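Local coordinates for uncharacterized protein (Helicobacter pylori, PDB 4O5J), which is the sialic acid-binding adhesin SabA, an outer membrane protein whose extracellular domain probably attaches the bacterium to sialylated carbohydrates of its host, at residues N306-I311 against Q345-I350; Q296-A301 against N352-Y357. All blocks are in the same frame, centred on the assembly; numbering follows the deposited sequence.

Interaction 1 of 2, residues N306-I311 against Q345-I350; sequences NLFNSI and QEVQTI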
# COMPACT_ATOMS: atom_id res chain seq x y z
N ASN A 306 4.43 -2.40 5.13
CA ASN A 306 5.59 -3.29 5.26
C ASN A 306 6.70 -2.89 4.33
O ASN A 306 7.89 -2.99 4.70
CB ASN A 306 5.19 -4.76 5.06
CG ASN A 306 4.39 -5.30 6.25
OD1 ASN A 306 4.35 -4.67 7.32
ND2 ASN A 306 3.75 -6.49 6.09
N LEU A 307 6.35 -2.43 3.11
CA LEU A 307 7.38 -2.02 2.16
C LEU A 307 8.09 -0.75 2.66
O LEU A 307 9.28 -0.59 2.45
CB LEU A 307 6.79 -1.78 0.75
CG LEU A 307 6.50 -3.11 -0.02
CD1 LEU A 307 5.53 -2.90 -1.20
CD2 LEU A 307 7.82 -3.72 -0.45
N PHE A 308 7.37 0.15 3.32
CA PHE A 308 7.99 1.34 3.88
C PHE A 308 8.87 0.93 5.08
O PHE A 308 9.96 1.45 5.26
CB PHE A 308 6.96 2.30 4.42
CG PHE A 308 6.43 3.28 3.39
CD1 PHE A 308 7.27 4.29 2.91
CD2 PHE A 308 5.14 3.18 2.90
CE1 PHE A 308 6.84 5.19 1.95
CE2 PHE A 308 4.69 4.10 1.97
CZ PHE A 308 5.54 5.11 1.48
N ASN A 309 8.40 -0.02 5.86
CA ASN A 309 9.06 -0.39 7.13
C ASN A 309 10.31 -1.25 6.83
O ASN A 309 11.16 -1.32 7.62
CB ASN A 309 8.04 -1.12 7.97
CG ASN A 309 8.47 -1.27 9.37
OD1 ASN A 309 8.22 -0.40 10.18
ND2 ASN A 309 9.18 -2.38 9.66
N SER A 310 10.45 -1.80 5.62
CA SER A 310 11.55 -2.63 5.20
C SER A 310 12.65 -1.76 4.60
O SER A 310 13.67 -2.28 4.15
CB SER A 310 11.10 -3.56 4.05
OG SER A 310 10.34 -4.49 4.51
N ILE A 311 12.43 -0.46 4.49
CA ILE A 311 13.44 0.43 3.94
C ILE A 311 14.50 0.69 5.02
O ILE A 311 14.15 1.08 6.11
CB ILE A 311 12.86 1.76 3.48
CG1 ILE A 311 11.88 1.54 2.32
CG2 ILE A 311 13.98 2.74 3.09
CD1 ILE A 311 11.06 2.80 1.95
N GLN A 345 4.00 10.89 8.78
CA GLN A 345 2.68 10.91 9.36
C GLN A 345 1.73 10.07 8.47
O GLN A 345 0.91 9.28 8.96
CB GLN A 345 2.17 12.36 9.46
CG GLN A 345 0.69 12.45 9.70
CD GLN A 345 0.31 11.93 11.10
OE1 GLN A 345 0.59 12.60 12.10
NE2 GLN A 345 -0.30 10.74 11.19
N GLU A 346 1.87 10.19 7.16
CA GLU A 346 1.00 9.43 6.24
C GLU A 346 1.27 7.93 6.35
O GLU A 346 0.33 7.11 6.32
CB GLU A 346 1.25 9.89 4.83
CG GLU A 346 0.77 11.30 4.61
CD GLU A 346 1.26 11.88 3.27
OE1 GLU A 346 2.10 11.26 2.59
OE2 GLU A 346 0.82 12.98 2.91
N VAL A 347 2.54 7.56 6.46
CA VAL A 347 2.92 6.17 6.62
C VAL A 347 2.35 5.61 7.94
O VAL A 347 1.78 4.50 7.97
CB VAL A 347 4.45 5.99 6.59
CG1 VAL A 347 4.85 4.57 7.01
CG2 VAL A 347 4.96 6.35 5.20
N GLN A 348 2.46 6.38 9.01
CA GLN A 348 1.94 5.92 10.31
C GLN A 348 0.43 5.77 10.23
O GLN A 348 -0.15 4.87 10.81
CB GLN A 348 2.29 6.89 11.41
CG GLN A 348 3.80 6.93 11.71
CD GLN A 348 4.42 5.54 11.95
OE1 GLN A 348 3.95 4.78 12.82
NE2 GLN A 348 5.47 5.21 11.19
N THR A 349 -0.21 6.65 9.48
CA THR A 349 -1.67 6.52 9.29
C THR A 349 -2.04 5.19 8.62
O THR A 349 -3.08 4.60 8.96
CB THR A 349 -2.22 7.71 8.51
OG1 THR A 349 -1.99 8.90 9.27
CG2 THR A 349 -3.69 7.57 8.17
N ILE A 350 -1.25 4.73 7.65
CA ILE A 350 -1.49 3.43 7.04
C ILE A 350 -1.42 2.37 8.14
O ILE A 350 -2.27 1.50 8.22
CB ILE A 350 -0.43 3.06 6.02
CG1 ILE A 350 -0.32 4.13 4.95
CG2 ILE A 350 -0.83 1.75 5.37
CD1 ILE A 350 0.73 3.77 3.90
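Phe308, in the last turn of helix 281-309, faces Val347, near the start of helix 343-396, with their CA atoms 7.5 Å apart. The contact belongs to the helical bundle of an adhesion domain with tetratricopeptide repeat-like character, and it is buried and wholly apolar. Val347 lays one methyl, CG2, on the Phe308 ring in a CH-pi contact 3.6 Å from the ring centroid. Only 3° separates this approach from the ring normal, so CG2 sits almost equally far from all six carbons. The branched valine suits the place because its two methyls divide the work: CG2 covers the ring, while Val347 CG1, anti to the backbone N (chi1 170°), lies 4.0 Å from Phe308 CB. The aromatic ring in turn offers a flat surface broad enough for a methyl to settle over its middle. Met249 of helix 241-268 and Ser93 of helix 82-101 also touch Phe308, placing the ring where several helices converge. One turn beyond Val347, the long side chain of Ile350 approaches the ring obliquely, its terminal CD1 reaching 4.4 Å from Phe308 CE2.

Interaction 2 of 2, residues Q296-A301 against N352-Y357; sequences QVISYA and NNVSYY
Ile298 and Val354 mark the closest pairing of two helical segments, their CA atoms 6.0 Å apart. The segment axes come within 9.5 Å and run roughly antiparallel, with 149° between their N-to-C directions, forming an antiparallel helix pair within the mainly helical adhesion domain. Ile298 spans most of the interface. Its CB points toward segment 352-357 and divides the side chain into two branches. The shorter branch, Ile298 CG2, is anti to the backbone N and lies 4.2 Å from Val354 O, with the Val354 CG1 methyl farther off at 4.4 Å. The longer branch leaves through CG1, anti to the carbonyl carbon (chi1 -62°), and bends again at chi2 of -56°. This second bend carries the terminal Ile298 CD1 to within 3.8 Å of Tyr357 CB. The isoleucine thus touches the root of the tyrosine instead of its ring, and the two side chains cross at about a right angle. Beyond CB the Tyr357 ring leads away from segment 296-301, toward Phe70 of helix 57-76, whose ring it meets edge-to-face; Phe70 also touches Ile298.

Val354 lies between Ile298 and Ala301 on the facing helix. Val354 CG2 rests 4.0 Å from Ala301 CB and equally 4.0 Å from Ile298 O. Alanine suits this place because its single methyl lets the valine approach that helix closely. Isoleucine and valine, branched at CB, present compact hydrocarbon surfaces close to their own backbones. Side chain to side chain the contacts are carbon to carbon, though two methyls also rest against backbone carbonyl oxygens; the pairing probably owes its stability mainly to dispersion and the exclusion of water, with the fit set by the shapes of the side chains.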
# COMPACT_ATOMS: atom_id res chain seq x y z
N GLN A 296 -8.91 -7.99 1.64
CA GLN A 296 -7.77 -7.92 0.71
C GLN A 296 -7.32 -6.47 0.53
O GLN A 296 -6.13 -6.19 0.35
CB GLN A 296 -8.15 -8.55 -0.64
CG GLN A 296 -7.02 -8.46 -1.61
CD GLN A 296 -5.76 -9.15 -1.07
OE1 GLN A 296 -5.77 -10.35 -0.93
NE2 GLN A 296 -4.69 -8.40 -0.81
N VAL A 297 -8.28 -5.54 0.58
CA VAL A 297 -7.92 -4.11 0.45
C VAL A 297 -7.02 -3.69 1.62
O VAL A 297 -5.99 -3.08 1.40
CB VAL A 297 -9.17 -3.19 0.38
CG1 VAL A 297 -8.76 -1.73 0.57
CG2 VAL A 297 -9.91 -3.41 -0.94
N ILE A 298 -7.44 -4.03 2.85
CA ILE A 298 -6.67 -3.77 4.05
C ILE A 298 -5.32 -4.46 3.97
O ILE A 298 -4.29 -3.91 4.36
CB ILE A 298 -7.40 -4.27 5.31
CG1 ILE A 298 -8.74 -3.53 5.51
CG2 ILE A 298 -6.51 -4.12 6.52
CD1 ILE A 298 -8.57 -2.05 5.58
N SER A 299 -5.31 -5.66 3.43
CA SER A 299 -4.12 -6.42 3.35
C SER A 299 -3.12 -5.75 2.36
O SER A 299 -1.89 -5.74 2.61
CB SER A 299 -4.50 -7.84 2.97
OG SER A 299 -3.33 -8.43 2.61
N TYR A 300 -3.64 -5.19 1.25
CA TYR A 300 -2.77 -4.45 0.33
C TYR A 300 -2.18 -3.24 1.04
O TYR A 300 -1.01 -2.89 0.82
CB TYR A 300 -3.52 -3.95 -0.89
CG TYR A 300 -3.75 -5.02 -1.96
CD1 TYR A 300 -2.74 -5.93 -2.30
CD2 TYR A 300 -4.95 -5.09 -2.65
CE1 TYR A 300 -2.95 -6.88 -3.27
CE2 TYR A 300 -5.17 -6.03 -3.63
CZ TYR A 300 -4.19 -6.92 -3.95
OH TYR A 300 -4.48 -7.84 -4.92
N ALA A 301 -2.99 -2.56 1.84
CA ALA A 301 -2.48 -1.40 2.60
C ALA A 301 -1.39 -1.88 3.56
O ALA A 301 -0.34 -1.24 3.73
CB ALA A 301 -3.57 -0.74 3.39
N ASN A 352 -1.87 2.69 11.42
CA ASN A 352 -3.06 2.80 12.27
C ASN A 352 -4.33 2.31 11.62
O ASN A 352 -5.13 1.65 12.27
CB ASN A 352 -3.27 4.22 12.72
CG ASN A 352 -2.11 4.70 13.54
OD1 ASN A 352 -1.30 3.89 13.98
ND2 ASN A 352 -2.01 6.00 13.74
N ASN A 353 -4.53 2.65 10.33
CA ASN A 353 -5.72 2.20 9.61
C ASN A 353 -5.76 0.68 9.58
O ASN A 353 -6.80 0.07 9.83
CB ASN A 353 -5.68 2.69 8.18
CG ASN A 353 -5.92 4.16 8.06
OD1 ASN A 353 -6.38 4.81 9.01
ND2 ASN A 353 -5.61 4.71 6.91
N VAL A 354 -4.63 0.07 9.24
CA VAL A 354 -4.53 -1.38 9.14
C VAL A 354 -4.87 -2.07 10.46
O VAL A 354 -5.66 -3.02 10.48
CB VAL A 354 -3.13 -1.83 8.71
CG1 VAL A 354 -2.95 -3.33 9.05
CG2 VAL A 354 -2.95 -1.55 7.24
N SER A 355 -4.31 -1.59 11.57
CA SER A 355 -4.63 -2.27 12.81
C SER A 355 -6.11 -2.01 13.21
O SER A 355 -6.82 -2.90 13.67
CB SER A 355 -3.64 -1.93 13.91
OG SER A 355 -4.00 -0.72 14.47
N TYR A 356 -6.60 -0.78 13.00
CA TYR A 356 -7.98 -0.46 13.39
C TYR A 356 -9.01 -1.20 12.56
O TYR A 356 -9.87 -1.89 13.13
CB TYR A 356 -8.22 1.03 13.31
CG TYR A 356 -9.65 1.41 13.65
CD1 TYR A 356 -10.63 1.50 12.67
CD2 TYR A 356 -10.00 1.68 14.97
CE1 TYR A 356 -11.94 1.85 13.02
CE2 TYR A 356 -11.28 2.04 15.33
CZ TYR A 356 -12.25 2.11 14.35
OH TYR A 356 -13.49 2.45 14.76
N TYR A 357 -8.92 -1.07 11.23
CA TYR A 357 -9.92 -1.73 10.35
C TYR A 357 -9.67 -3.20 10.15
O TYR A 357 -10.58 -3.96 9.80
CB TYR A 357 -9.96 -1.05 8.98
CG TYR A 357 -10.42 0.40 9.05
CD1 TYR A 357 -11.77 0.72 9.32
CD2 TYR A 357 -9.52 1.43 8.89
CE1 TYR A 357 -12.17 2.04 9.41
CE2 TYR A 357 -9.93 2.76 8.97
CZ TYR A 357 -11.24 3.04 9.22
OH TYR A 357 -11.62 4.30 9.29

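Overall arrangement
Followed from the N terminus, the chain enters helix 281-309 and passes first through 296-301, then through 306-311 at the helix end. It continues through helix 313-320, turns back, and enters helix 343-396, where 345-350 precedes 352-357. Interaction 1 therefore closes the inner loop, with 33 residues between its segments, and interaction 2 closes the outer loop that encloses it, as expected for one antiparallel helix pair. Their centres lie 12 Å apart, and they meet where Ile350 CG2 packs 3.4 Å from Ala301 O. Together they form a continuous seam, bordered by helix 82-101, with helix 57-76 adjoining it at interaction 2.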